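Local atomic coordinates of protein-tyrosine-phosphatase (Vibrio vulnificus, PDB entry 7DHD), a protein that probably catalyses the hydrolysis of phosphotyrosine in proteins to tyrosine and phosphate, as a member of the low-molecular-weight protein tyrosine phosphatases. Residues I40-S45 / H70-L75; M89-M94 / T108-Q113; Q113-K118 / D139-A144. All coordinates share one frame; numbering follows the deposited sequence. Where two conformers were deposited one is given.

Contact 1: residues I40-S45 / H70-L75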
ATOM      1  N   ILE A  40      -8.127   3.956  -4.070  1.00 18.76           N
ATOM      2  CA  ILE A  40      -8.995   4.040  -5.256  1.00 17.96           C
ATOM      3  C   ILE A  40     -10.321   4.730  -4.881  1.00 20.51           C
ATOM      4  O   ILE A  40     -10.892   5.451  -5.691  1.00 19.24           O
ATOM      5  CB  ILE A  40      -9.188   2.627  -5.866  1.00 20.09           C
ATOM      6  CG1 ILE A  40      -7.847   2.125  -6.449  1.00 19.15           C
ATOM      7  CG2 ILE A  40     -10.346   2.591  -6.889  1.00 20.25           C
ATOM      8  CD1 ILE A  40      -7.745   0.612  -6.654  1.00 25.10           C
ATOM      9  N   ALA A  41     -10.791   4.493  -3.647  1.00 19.11           N
ATOM     10  CA  ALA A  41     -11.953   5.141  -3.042  1.00 19.30           C
ATOM     11  C   ALA A  41     -11.598   5.437  -1.578  1.00 21.80           C
ATOM     12  O   ALA A  41     -12.166   4.854  -0.657  1.00 20.60           O
ATOM     13  CB  ALA A  41     -13.180   4.248  -3.148  1.00 21.02           C
ATOM     14  N   ALA A  42     -10.600   6.312  -1.370  1.00 19.08           N
ATOM     15  CA  ALA A  42     -10.090   6.642  -0.039  1.00 19.37           C
ATOM     16  C   ALA A  42     -11.178   7.032   0.981  1.00 21.01           C
ATOM     17  O   ALA A  42     -12.057   7.819   0.658  1.00 20.14           O
ATOM     18  CB  ALA A  42      -9.032   7.733  -0.135  1.00 20.52           C
ATOM     19  N   GLU A  43     -11.118   6.440   2.187  1.00 19.09           N
ATOM     20  CA  GLU A  43     -12.041   6.696   3.300  1.00 20.64           C
ATOM     21  C   GLU A  43     -11.727   8.048   3.889  1.00 25.08           C
ATOM     22  O   GLU A  43     -10.597   8.266   4.348  1.00 25.00           O
ATOM     23  CB  GLU A  43     -11.832   5.652   4.422  1.00 22.71           C
ATOM     24  CG  GLU A  43     -12.435   4.290   4.119  1.00 36.23           C
ATOM     25  CD  GLU A  43     -13.950   4.271   4.152  1.00 63.15           C
ATOM     26  OE1 GLU A  43     -14.530   4.648   5.197  1.00 63.87           O
ATOM     27  OE2 GLU A  43     -14.555   3.907   3.119  1.00 62.09           O
ATOM     28  N   LYS A  44     -12.727   8.930   3.940  1.00 20.35           N
ATOM     29  CA  LYS A  44     -12.534  10.268   4.506  1.00 20.97           C
ATOM     30  C   LYS A  44     -13.592  10.599   5.557  1.00 28.05           C
ATOM     31  O   LYS A  44     -14.699  10.065   5.503  1.00 28.92           O
ATOM     32  CB  LYS A  44     -12.593  11.335   3.385  1.00 22.26           C
ATOM     33  CG  LYS A  44     -11.640  11.118   2.191  1.00 26.30           C
ATOM     34  CD  LYS A  44     -10.296  11.777   2.420  1.00 36.92           C
ATOM     35  CE  LYS A  44      -9.438  11.785   1.180  1.00 34.47           C
ATOM     36  NZ  LYS A  44      -9.849  12.850   0.226  1.00 35.06           N
ATOM     37  N   SER A  45     -13.250  11.484   6.514  1.00 25.62           N
ATOM     38  CA  SER A  45     -14.205  11.979   7.510  1.00 26.24           C
ATOM     39  C   SER A  45     -14.539  13.380   6.999  1.00 28.50           C
ATOM     40  O   SER A  45     -13.768  14.318   7.206  1.00 26.70           O
ATOM     41  CB  SER A  45     -13.590  12.011   8.905  1.00 31.07           C
ATOM     42  OG  SER A  45     -14.564  12.482   9.823  1.00 37.51           O
ATOM     43  N   HIS A  70      -0.785   8.702   9.791  1.00 22.29           N
ATOM     44  CA  HIS A  70      -1.213   8.455   8.420  1.00 20.93           C
ATOM     45  C   HIS A  70      -2.517   9.241   8.184  1.00 23.14           C
ATOM     46  O   HIS A  70      -3.371   9.299   9.065  1.00 22.33           O
ATOM     47  CB  HIS A  70      -1.426   6.950   8.154  1.00 21.07           C
ATOM     48  CG  HIS A  70      -2.098   6.663   6.841  1.00 23.50           C
ATOM     49  ND1 HIS A  70      -1.410   6.765   5.643  1.00 24.48           N
ATOM     50  CD2 HIS A  70      -3.377   6.312   6.578  1.00 24.44           C
ATOM     51  CE1 HIS A  70      -2.289   6.477   4.695  1.00 23.41           C
ATOM     52  NE2 HIS A  70      -3.482   6.188   5.207  1.00 23.80           N
ATOM     53  N   GLN A  71      -2.666   9.820   6.998  1.00 21.67           N
ATOM     54  CA  GLN A  71      -3.871  10.526   6.560  1.00 21.51           C
ATOM     55  C   GLN A  71      -4.173   9.925   5.191  1.00 23.45           C
ATOM     56  O   GLN A  71      -3.321   9.955   4.302  1.00 20.80           O
ATOM     57  CB  GLN A  71      -3.630  12.038   6.433  1.00 24.56           C
ATOM     58  CG  GLN A  71      -3.469  12.769   7.760  1.00 39.07           C
ATOM     59  CD  GLN A  71      -3.184  14.241   7.529  1.00 63.38           C
ATOM     60  OE1 GLN A  71      -3.973  14.969   6.912  1.00 61.10           O
ATOM     61  NE2 GLN A  71      -2.040  14.714   8.000  1.00 60.60           N
ATOM     62  N   SER A  72      -5.342   9.321   5.036  1.00 20.07           N
ATOM     63  CA  SER A  72      -5.669   8.705   3.744  1.00 19.20           C
ATOM     64  C   SER A  72      -5.761   9.776   2.646  1.00 22.26           C
ATOM     65  O   SER A  72      -6.072  10.940   2.938  1.00 20.88           O
ATOM     66  CB  SER A  72      -6.969   7.916   3.832  1.00 23.47           C
ATOM     67  OG  SER A  72      -8.016   8.828   4.106  1.00 25.36           O
ATOM     68  N   GLN A  73      -5.468   9.394   1.402  1.00 19.04           N
ATOM     69  CA  GLN A  73      -5.574  10.304   0.261  1.00 18.88           C
ATOM     70  C   GLN A  73      -6.135   9.601  -0.966  1.00 22.53           C
ATOM     71  O   GLN A  73      -5.848   8.427  -1.193  1.00 22.51           O
ATOM     72  CB  GLN A  73      -4.248  11.044  -0.037  1.00 20.67           C
ATOM     73  CG  GLN A  73      -3.137  10.176  -0.625  1.00 19.64           C
ATOM     74  CD  GLN A  73      -1.864  10.915  -0.950  1.00 29.16           C
ATOM     75  OE1 GLN A  73      -1.854  12.129  -1.239  1.00 24.99           O
ATOM     76  NE2 GLN A  73      -0.751  10.199  -0.900  1.00 22.96           N
ATOM     77  N   GLN A  74      -6.922  10.331  -1.759  1.00 18.41           N
ATOM     78  CA  GLN A  74      -7.544   9.811  -2.972  1.00 16.83           C
ATOM     79  C   GLN A  74      -6.552   9.609  -4.112  1.00 18.77           C
ATOM     80  O   GLN A  74      -5.752  10.502  -4.406  1.00 18.21           O
ATOM     81  CB  GLN A  74      -8.708  10.729  -3.405  1.00 17.12           C
ATOM     82  CG  GLN A  74      -9.419  10.332  -4.712  1.00 21.47           C
ATOM     83  CD  GLN A  74     -10.024   8.944  -4.688  1.00 24.27           C
ATOM     84  OE1 GLN A  74     -10.610   8.513  -3.699  1.00 19.67           O
ATOM     85  NE2 GLN A  74      -9.954   8.237  -5.810  1.00 19.60           N
ATOM     86  N   LEU A  75      -6.627   8.448  -4.773  1.00 17.74           N
ATOM     87  CA  LEU A  75      -5.804   8.187  -5.949  1.00 17.47           C
ATOM     88  C   LEU A  75      -6.318   9.073  -7.120  1.00 20.32           C
ATOM     89  O   LEU A  75      -7.519   9.082  -7.405  1.00 18.92           O
ATOM     90  CB  LEU A  75      -5.886   6.701  -6.346  1.00 17.72           C
ATOM     91  CG  LEU A  75      -4.952   6.262  -7.471  1.00 23.40           C
ATOM     92  CD1 LEU A  75      -3.532   6.009  -6.965  1.00 24.80           C
ATOM     93  CD2 LEU A  75      -5.489   5.008  -8.130  1.00 24.42           C
TER
HETATM   94  O   HOH W   1     -11.965   9.537  -1.475  1.00 32.84           O
HETATM   95  O   HOH W   2      -7.411  13.068  -1.115  1.00 22.03           O
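Gln-74 reaches the backbone of Ile-40 and Ala-42 with both branches of its carboxamide, and it has more surface buried by the facing segment than any other residue here. Its NE2 donates to Ile-40 O at 2.9 Å, with the N-H aimed almost straight at the oxygen (167°). The acceptor lies close to the amide plane of Gln-74, but the donor stands well above the carbonyl plane of Ile-40 and misses the lone-pair direction. The other branch, Gln-74 OE1, accepts from Ala-42 N at 3.2 Å along a more bent path. With CG anti to the backbone N (chi1 177°), a bend at chi2 folds the amide back over these peptides. NE2 also gives to Leu-75 O, and a water links OE1 to Ala-42 O; with two partners at each end, the amide is fixed in rotation.

Ser-72 makes the second polar link: OG donates to Glu-43 O at 2.7 Å and is also hydrogen-bonded to Lys-50 N, so this buried hydroxyl is satisfied. Between these links, Ala-42 CB presses on Gln-73 O at 3.4 Å. Lys-44 folds alongside, its NZ sharing a water with Gln-74 N.

Ile-40 supplies the apolar end, CG1 lying 4.1 Å from Leu-75 CD2 with the two side chains side by side. The touching parts run roughly antiparallel, 146° between their end-to-end directions. Backbone hydrogen bonds tie Ile-40, Ala-41 and Glu-43 to Cys-12, Val-13 and Gly-14 of the CX5R phosphate-binding loop (P-loop), which runs from Cys-12 to Arg-18, so segment 40-45 borders the predicted active site. Ile-40 and Leu-75 both pack on Ile-100 of helix 93-100, and Gln-73 NE2 bonds to Ser-37 O of strand 34-39.

Contact 2: residues M89-M94 / T108-Q113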
ATOM      1  N   MET A  89      -2.560  -3.697  -4.158  1.00 17.31           N
ATOM      2  CA  MET A  89      -2.718  -4.812  -3.198  1.00 17.20           C
ATOM      3  C   MET A  89      -3.403  -6.071  -3.804  1.00 21.94           C
ATOM      4  O   MET A  89      -3.143  -7.202  -3.361  1.00 22.43           O
ATOM      5  CB  MET A  89      -3.432  -4.353  -1.920  1.00 17.93           C
ATOM      6  CG  MET A  89      -2.511  -3.582  -0.988  1.00 20.20           C
ATOM      7  SD  MET A  89      -1.250  -4.666  -0.261  1.00 22.49           S
ATOM      8  CE  MET A  89      -0.184  -3.463   0.559  1.00 19.39           C
ATOM      9  N   GLU A  90      -4.237  -5.867  -4.831  1.00 19.79           N
ATOM     10  CA  GLU A  90      -4.948  -6.937  -5.549  1.00 20.74           C
ATOM     11  C   GLU A  90      -4.788  -6.760  -7.056  1.00 22.49           C
ATOM     12  O   GLU A  90      -4.794  -5.627  -7.542  1.00 20.99           O
ATOM     13  CB  GLU A  90      -6.463  -6.866  -5.249  1.00 22.66           C
ATOM     14  CG  GLU A  90      -6.867  -7.344  -3.868  1.00 30.12           C
ATOM     15  CD  GLU A  90      -8.362  -7.291  -3.611  1.00 42.36           C
ATOM     16  OE1 GLU A  90      -9.148  -7.448  -4.576  1.00 38.87           O
ATOM     17  OE2 GLU A  90      -8.750  -7.134  -2.431  1.00 36.14           O
ATOM     18  N   LYS A  91      -4.765  -7.876  -7.812  1.00 19.67           N
ATOM     19  CA  LYS A  91      -4.716  -7.813  -9.278  1.00 19.14           C
ATOM     20  C   LYS A  91      -5.975  -7.112  -9.812  1.00 22.78           C
ATOM     21  O   LYS A  91      -5.891  -6.374 -10.797  1.00 22.78           O
ATOM     22  CB  LYS A  91      -4.566  -9.219  -9.893  1.00 21.78           C
ATOM     23  CG  LYS A  91      -3.163  -9.802  -9.677  1.00 24.47           C
ATOM     24  CD  LYS A  91      -2.955 -11.242 -10.216  1.00 26.37           C
ATOM     25  CE  LYS A  91      -3.673 -12.419  -9.548  1.00 31.60           C
ATOM     26  NZ  LYS A  91      -3.584 -12.386  -8.078  1.00 35.41           N
ATOM     27  N   GLY A  92      -7.099  -7.293  -9.118  1.00 22.32           N
ATOM     28  CA  GLY A  92      -8.383  -6.665  -9.441  1.00 23.19           C
ATOM     29  C   GLY A  92      -8.366  -5.143  -9.401  1.00 27.62           C
ATOM     30  O   GLY A  92      -9.111  -4.502 -10.146  1.00 29.20           O
ATOM     31  N   HIS A  93      -7.469  -4.556  -8.585  1.00 21.67           N
ATOM     32  CA  HIS A  93      -7.304  -3.101  -8.445  1.00 20.69           C
ATOM     33  C   HIS A  93      -6.756  -2.459  -9.733  1.00 23.16           C
ATOM     34  O   HIS A  93      -6.937  -1.263  -9.945  1.00 22.10           O
ATOM     35  CB  HIS A  93      -6.352  -2.780  -7.271  1.00 20.40           C
ATOM     36  CG  HIS A  93      -6.880  -3.135  -5.910  1.00 23.03           C
ATOM     37  ND1 HIS A  93      -6.032  -3.236  -4.813  1.00 24.40           N
ATOM     38  CD2 HIS A  93      -8.149  -3.379  -5.500  1.00 24.51           C
ATOM     39  CE1 HIS A  93      -6.801  -3.542  -3.779  1.00 24.00           C
ATOM     40  NE2 HIS A  93      -8.085  -3.626  -4.136  1.00 24.55           N
ATOM     41  N   MET A  94      -6.082  -3.257 -10.595  1.00 21.78           N
ATOM     42  CA  MET A  94      -5.488  -2.729 -11.822  0.50 20.20           C
ATOM     43  C   MET A  94      -6.526  -2.100 -12.770  1.00 24.37           C
ATOM     44  O   MET A  94      -6.243  -1.045 -13.337  1.00 22.91           O
ATOM     45  CB  MET A  94      -4.617  -3.780 -12.521  0.50 22.20           C
ATOM     46  CG  MET A  94      -3.422  -4.186 -11.676  0.50 24.68           C
ATOM     47  SD  MET A  94      -2.174  -5.090 -12.619  0.50 29.47           S
ATOM     48  CE  MET A  94      -0.925  -5.352 -11.343  0.50 26.00           C
ATOM     49  N   THR A 108       2.581   0.192 -13.154  1.00 21.95           N
ATOM     50  CA  THR A 108       1.713  -0.392 -12.137  1.00 22.45           C
ATOM     51  C   THR A 108       1.980  -1.881 -12.015  1.00 26.91           C
ATOM     52  O   THR A 108       1.734  -2.675 -12.938  1.00 26.15           O
ATOM     53  CB  THR A 108       0.231  -0.042 -12.323  1.00 30.35           C
ATOM     54  OG1 THR A 108       0.101   1.379 -12.475  1.00 30.66           O
ATOM     55  CG2 THR A 108      -0.629  -0.534 -11.141  1.00 31.50           C
ATOM     56  N   MET A 109       2.479  -2.236 -10.839  1.00 23.25           N
ATOM     57  CA  MET A 109       2.856  -3.590 -10.499  1.00 22.89           C
ATOM     58  C   MET A 109       2.088  -4.073  -9.271  1.00 25.23           C
ATOM     59  O   MET A 109       1.330  -3.296  -8.678  1.00 22.90           O
ATOM     60  CB  MET A 109       4.378  -3.666 -10.352  1.00 25.92           C
ATOM     61  CG  MET A 109       5.087  -3.456 -11.674  1.00 30.09           C
ATOM     62  SD  MET A 109       6.876  -3.618 -11.659  1.00 35.26           S
ATOM     63  CE  MET A 109       7.059  -5.391 -11.697  1.00 33.80           C
ATOM     64  N   LEU A 110       2.247  -5.360  -8.922  1.00 22.90           N
ATOM     65  CA  LEU A 110       1.539  -6.003  -7.826  1.00 22.60           C
ATOM     66  C   LEU A 110       2.380  -6.039  -6.557  1.00 22.54           C
ATOM     67  O   LEU A 110       3.565  -6.370  -6.611  1.00 21.21           O
ATOM     68  CB  LEU A 110       1.108  -7.424  -8.262  1.00 23.81           C
ATOM     69  CG  LEU A 110       0.183  -8.201  -7.324  1.00 28.48           C
ATOM     70  CD1 LEU A 110      -1.222  -7.591  -7.282  1.00 27.07           C
ATOM     71  CD2 LEU A 110       0.114  -9.662  -7.738  1.00 30.79           C
ATOM     72  N   PHE A 111       1.763  -5.743  -5.411  1.00 19.30           N
ATOM     73  CA  PHE A 111       2.492  -5.759  -4.140  1.00 17.63           C
ATOM     74  C   PHE A 111       3.082  -7.166  -3.874  1.00 21.73           C
ATOM     75  O   PHE A 111       4.251  -7.274  -3.533  1.00 20.65           O
ATOM     76  CB  PHE A 111       1.642  -5.257  -2.944  1.00 18.58           C
ATOM     77  CG  PHE A 111       2.502  -4.833  -1.776  1.00 19.73           C
ATOM     78  CD1 PHE A 111       2.947  -3.517  -1.657  1.00 21.25           C
ATOM     79  CD2 PHE A 111       2.890  -5.752  -0.805  1.00 20.83           C
ATOM     80  CE1 PHE A 111       3.770  -3.135  -0.596  1.00 22.57           C
ATOM     81  CE2 PHE A 111       3.700  -5.363   0.267  1.00 23.63           C
ATOM     82  CZ  PHE A 111       4.132  -4.057   0.368  1.00 20.82           C
ATOM     83  N   GLY A 112       2.297  -8.212  -4.146  1.00 20.52           N
ATOM     84  CA  GLY A 112       2.705  -9.595  -3.969  1.00 21.98           C
ATOM     85  C   GLY A 112       3.269 -10.258  -5.219  1.00 25.31           C
ATOM     86  O   GLY A 112       3.165 -11.475  -5.354  1.00 25.33           O
ATOM     87  N   GLN A 113       3.866  -9.475  -6.143  1.00 21.78           N
ATOM     88  CA  GLN A 113       4.419 -10.007  -7.405  1.00 22.35           C
ATOM     89  C   GLN A 113       5.473 -11.102  -7.204  1.00 25.66           C
ATOM     90  O   GLN A 113       5.459 -12.102  -7.925  1.00 22.91           O
ATOM     91  CB  GLN A 113       5.011  -8.868  -8.255  1.00 22.97           C
ATOM     92  CG  GLN A 113       5.588  -9.310  -9.630  1.00 26.35           C
ATOM     93  CD  GLN A 113       4.599  -9.942 -10.621  1.00 40.68           C
ATOM     94  OE1 GLN A 113       4.942 -10.890 -11.347  1.00 40.73           O
ATOM     95  NE2 GLN A 113       3.359  -9.516 -10.613  1.00 30.64           N
TER
HETATM   96  O   HOH W   3      -0.591  -8.281  -3.957  1.00 22.80           O
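This is an apolar contact within a beta-alpha-beta unit, made by Leu-110 and Phe-111 against Met-89, Lys-91 and Met-94; it joins the turn between strand 85-88 and helix 93-100 to strand 108-110, at the edge of the four-stranded parallel sheet. Leu-110, the most covered residue, lies over the start of the turn: its CD1 is 3.6 Å from Lys-91 N and 3.8 Å from the aliphatic Lys-91 CG. Met-94, modelled in two conformers, in one of them extends beyond CG to place CE 3.9 Å from Met-109 C and 4.2 Å from Leu-110 CB.

Met-89 CE sits over one face of the Phe-111 ring, 3.9 Å from its centroid and only 13° off the normal, which defines a CH-pi contact. The sulfur follows obliquely, with Met-89 SD 4.6 Å from the same centroid, making a Met-aromatic pair. A bend at chi2 (-69°) brings the methionine tip back over the ring although its CB bond leads away.

Lys-91 NZ turns to Gln-117 O, a hydrogen bond, and to a salt bridge with Asp-119; Glu-90 OE2 forms a salt bridge with Arg-18, a predicted active-site residue. A water bridges the segments, donating to Met-89 O at 2.8 Å and accepting from Gly-112 N at 2.9 Å.

Contact 3: residues Q113-K118 / D139-A144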
ATOM      1  N   GLN A 113       3.866  -9.475  -6.143  1.00 21.78           N
ATOM      2  CA  GLN A 113       4.419 -10.007  -7.405  1.00 22.35           C
ATOM      3  C   GLN A 113       5.473 -11.102  -7.204  1.00 25.66           C
ATOM      4  O   GLN A 113       5.459 -12.102  -7.925  1.00 22.91           O
ATOM      5  CB  GLN A 113       5.011  -8.868  -8.255  1.00 22.97           C
ATOM      6  CG  GLN A 113       5.588  -9.310  -9.630  1.00 26.35           C
ATOM      7  CD  GLN A 113       4.599  -9.942 -10.621  1.00 40.68           C
ATOM      8  OE1 GLN A 113       4.942 -10.890 -11.347  1.00 40.73           O
ATOM      9  NE2 GLN A 113       3.359  -9.516 -10.613  1.00 30.64           N
ATOM     10  N   TRP A 114       6.397 -10.895  -6.250  1.00 24.63           N
ATOM     11  CA  TRP A 114       7.519 -11.806  -6.048  1.00 25.61           C
ATOM     12  C   TRP A 114       7.225 -12.941  -5.036  1.00 30.31           C
ATOM     13  O   TRP A 114       8.131 -13.697  -4.695  1.00 30.33           O
ATOM     14  CB  TRP A 114       8.793 -11.001  -5.711  1.00 24.79           C
ATOM     15  CG  TRP A 114       8.995  -9.839  -6.648  1.00 25.62           C
ATOM     16  CD1 TRP A 114       8.843  -8.513  -6.357  1.00 28.17           C
ATOM     17  CD2 TRP A 114       9.235  -9.915  -8.059  1.00 25.83           C
ATOM     18  NE1 TRP A 114       9.014  -7.755  -7.494  1.00 27.95           N
ATOM     19  CE2 TRP A 114       9.247  -8.590  -8.556  1.00 30.16           C
ATOM     20  CE3 TRP A 114       9.474 -10.980  -8.953  1.00 28.10           C
ATOM     21  CZ2 TRP A 114       9.472  -8.298  -9.910  1.00 30.06           C
ATOM     22  CZ3 TRP A 114       9.706 -10.691 -10.292  1.00 30.17           C
ATOM     23  CH2 TRP A 114       9.700  -9.367 -10.761  1.00 30.47           C
ATOM     24  N   ILE A 115       5.953 -13.109  -4.627  1.00 27.48           N
ATOM     25  CA  ILE A 115       5.520 -14.197  -3.735  1.00 27.26           C
ATOM     26  C   ILE A 115       4.425 -15.048  -4.427  1.00 32.18           C
ATOM     27  O   ILE A 115       3.449 -15.444  -3.789  1.00 34.15           O
ATOM     28  CB  ILE A 115       5.134 -13.703  -2.289  1.00 29.65           C
ATOM     29  CG1 ILE A 115       3.969 -12.691  -2.296  1.00 28.95           C
ATOM     30  CG2 ILE A 115       6.360 -13.149  -1.548  1.00 30.28           C
ATOM     31  CD1 ILE A 115       3.001 -12.760  -1.059  1.00 27.84           C
ATOM     32  N   GLY A 116       4.609 -15.329  -5.718  1.00 26.10           N
ATOM     33  CA  GLY A 116       3.668 -16.127  -6.499  1.00 25.49           C
ATOM     34  C   GLY A 116       2.463 -15.352  -7.020  1.00 27.39           C
ATOM     35  O   GLY A 116       1.406 -15.941  -7.281  1.00 26.11           O
ATOM     36  N   GLN A 117       2.607 -14.015  -7.166  1.00 22.46           N
ATOM     37  CA  GLN A 117       1.543 -13.124  -7.677  1.00 21.56           C
ATOM     38  C   GLN A 117       0.250 -13.218  -6.824  1.00 25.21           C
ATOM     39  O   GLN A 117      -0.873 -13.215  -7.351  1.00 25.86           O
ATOM     40  CB  GLN A 117       1.275 -13.368  -9.190  1.00 22.62           C
ATOM     41  CG  GLN A 117       2.486 -13.164 -10.107  1.00 27.07           C
ATOM     42  CD  GLN A 117       3.426 -14.358 -10.158  1.00 41.64           C
ATOM     43  OE1 GLN A 117       3.032 -15.498 -10.443  1.00 37.32           O
ATOM     44  NE2 GLN A 117       4.697 -14.126  -9.866  1.00 34.93           N
ATOM     45  N   LYS A 118       0.429 -13.327  -5.501  1.00 23.90           N
ATOM     46  CA  LYS A 118      -0.702 -13.426  -4.583  1.00 23.11           C
ATOM     47  C   LYS A 118      -1.339 -12.091  -4.283  1.00 24.39           C
ATOM     48  O   LYS A 118      -0.655 -11.076  -4.124  1.00 22.72           O
ATOM     49  CB  LYS A 118      -0.329 -14.154  -3.285  1.00 24.94           C
ATOM     50  CG  LYS A 118      -0.108 -15.653  -3.508  1.00 26.16           C
ATOM     51  CD  LYS A 118       0.328 -16.371  -2.245  1.00 26.54           C
ATOM     52  CE  LYS A 118       1.327 -17.451  -2.565  1.00 24.57           C
ATOM     53  NZ  LYS A 118       0.731 -18.558  -3.373  1.00 25.60           N
ATOM     54  N   ASP A 139       4.499  -8.305   4.816  1.00 20.47           N
ATOM     55  CA  ASP A 139       5.903  -8.388   5.216  1.00 20.78           C
ATOM     56  C   ASP A 139       6.699  -9.274   4.245  1.00 25.54           C
ATOM     57  O   ASP A 139       7.757  -8.854   3.767  1.00 25.68           O
ATOM     58  CB  ASP A 139       6.025  -8.891   6.665  1.00 22.85           C
ATOM     59  CG  ASP A 139       7.445  -8.914   7.173  1.00 33.93           C
ATOM     60  OD1 ASP A 139       8.056  -7.836   7.270  1.00 35.11           O
ATOM     61  OD2 ASP A 139       7.959 -10.021   7.439  1.00 44.94           O
ATOM     62  N   GLU A 140       6.176 -10.479   3.935  1.00 23.21           N
ATOM     63  CA  GLU A 140       6.816 -11.439   3.017  1.00 23.66           C
ATOM     64  C   GLU A 140       6.978 -10.789   1.615  1.00 26.43           C
ATOM     65  O   GLU A 140       8.067 -10.840   1.033  1.00 25.70           O
ATOM     66  CB  GLU A 140       5.984 -12.738   2.945  1.00 25.26           C
ATOM     67  CG  GLU A 140       6.727 -13.891   2.280  1.00 35.91           C
ATOM     68  CD  GLU A 140       5.992 -15.202   2.065  1.00 51.77           C
ATOM     69  OE1 GLU A 140       4.796 -15.307   2.427  1.00 41.97           O
ATOM     70  OE2 GLU A 140       6.635 -16.142   1.546  1.00 42.09           O
ATOM     71  N   ALA A 141       5.910 -10.132   1.127  1.00 23.34           N
ATOM     72  CA  ALA A 141       5.891  -9.442  -0.168  1.00 23.99           C
ATOM     73  C   ALA A 141       6.890  -8.274  -0.237  1.00 28.22           C
ATOM     74  O   ALA A 141       7.618  -8.161  -1.230  1.00 27.30           O
ATOM     75  CB  ALA A 141       4.486  -8.957  -0.486  1.00 23.53           C
ATOM     76  N   ALA A 142       6.938  -7.435   0.827  1.00 27.32           N
ATOM     77  CA  ALA A 142       7.829  -6.268   0.924  1.00 27.50           C
ATOM     78  C   ALA A 142       9.287  -6.698   0.959  1.00 30.42           C
ATOM     79  O   ALA A 142      10.106  -6.089   0.267  1.00 30.31           O
ATOM     80  CB  ALA A 142       7.498  -5.440   2.153  1.00 28.29           C
ATOM     81  N   GLN A 143       9.608  -7.756   1.739  1.00 26.27           N
ATOM     82  CA  GLN A 143      10.967  -8.297   1.821  1.00 26.19           C
ATOM     83  C   GLN A 143      11.475  -8.752   0.434  1.00 31.00           C
ATOM     84  O   GLN A 143      12.623  -8.473   0.088  1.00 31.74           O
ATOM     85  CB  GLN A 143      11.049  -9.429   2.853  1.00 27.93           C
ATOM     86  CG  GLN A 143      11.261  -8.923   4.270  1.00 33.52           C
ATOM     87  CD  GLN A 143      11.478 -10.067   5.221  1.00 55.90           C
ATOM     88  OE1 GLN A 143      10.575 -10.443   5.963  1.00 49.16           O
ATOM     89  NE2 GLN A 143      12.651 -10.684   5.173  1.00 51.32           N
ATOM     90  N   ALA A 144      10.597  -9.397  -0.368  1.00 27.27           N
ATOM     91  CA  ALA A 144      10.908  -9.860  -1.731  1.00 27.53           C
ATOM     92  C   ALA A 144      11.078  -8.667  -2.693  1.00 31.09           C
ATOM     93  O   ALA A 144      11.935  -8.722  -3.576  1.00 30.61           O
ATOM     94  CB  ALA A 144       9.815 -10.797  -2.230  1.00 27.83           C
TER
HETATM   95  O   HOH W   4       6.263  -9.336  -3.573  1.00 19.03           O
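Ile-115 and Trp-114 pack on Glu-140, Ala-141 and Ala-144: in this low-molecular-weight phosphatase fold the loop after strand 108-110 lies against the last helix, 128-146. The helical residues at i, i+1 and i+4 form one side of that helix, and two of the three are alanines, which allows close approach.

Ile-115 divides its branches. CG1 takes the position between the backbone N and the carbonyl carbon (chi1 60°), carrying Ile-115 CD1 to 4.1 Å from Ala-141 CB. The other branch, Ile-115 CG2, lies 3.9 Å from Glu-140 CG, where the two side chains pass at a slant, and it also approaches Ala-144 CB. Trp-114 contributes its root more than its ring, CB coming within 3.6 Å of Ala-144 CB. The indole is held from other directions: Gln-113 CG covers the centre of one face, Trp-145 meets the ring edge-to-face, and Lys-148 makes a cation-pi contact.

Direct polar bonding between the segments is absent, but one water joins them, accepting from Trp-114 N at 3.1 Å and donating to Ala-141 O at 3.0 Å. Within the loop, Gln-117 NE2 donates to Gln-113 O at 2.9 Å, almost end-on to the carbonyl (C=O...N 163°).

In the fold
Contacts 2 and 3 are neighbours, their centres about 11 Å apart: they share Gln-113, Phe-111 packs on Ala-141 and Ala-142, and Leu-110 packs against the backbone of Gln-117. Contact 1 lies on the other side of the chain centre from contact 3, yet it touches contact 2 where Ile-40 meets His-93. Contacts 1 and 2 are partly buried and lie near the predicted catalytic residues Cys-12 and Arg-18; contact 3 is superficial. Chemistry differs accordingly: two largely irregular segments are joined in contact 1 by direct side-chain-to-backbone hydrogen bonds, whereas contacts 2 and 3, at the sheet edge and C-terminal helix, rely on apolar packing plus one bridging water each.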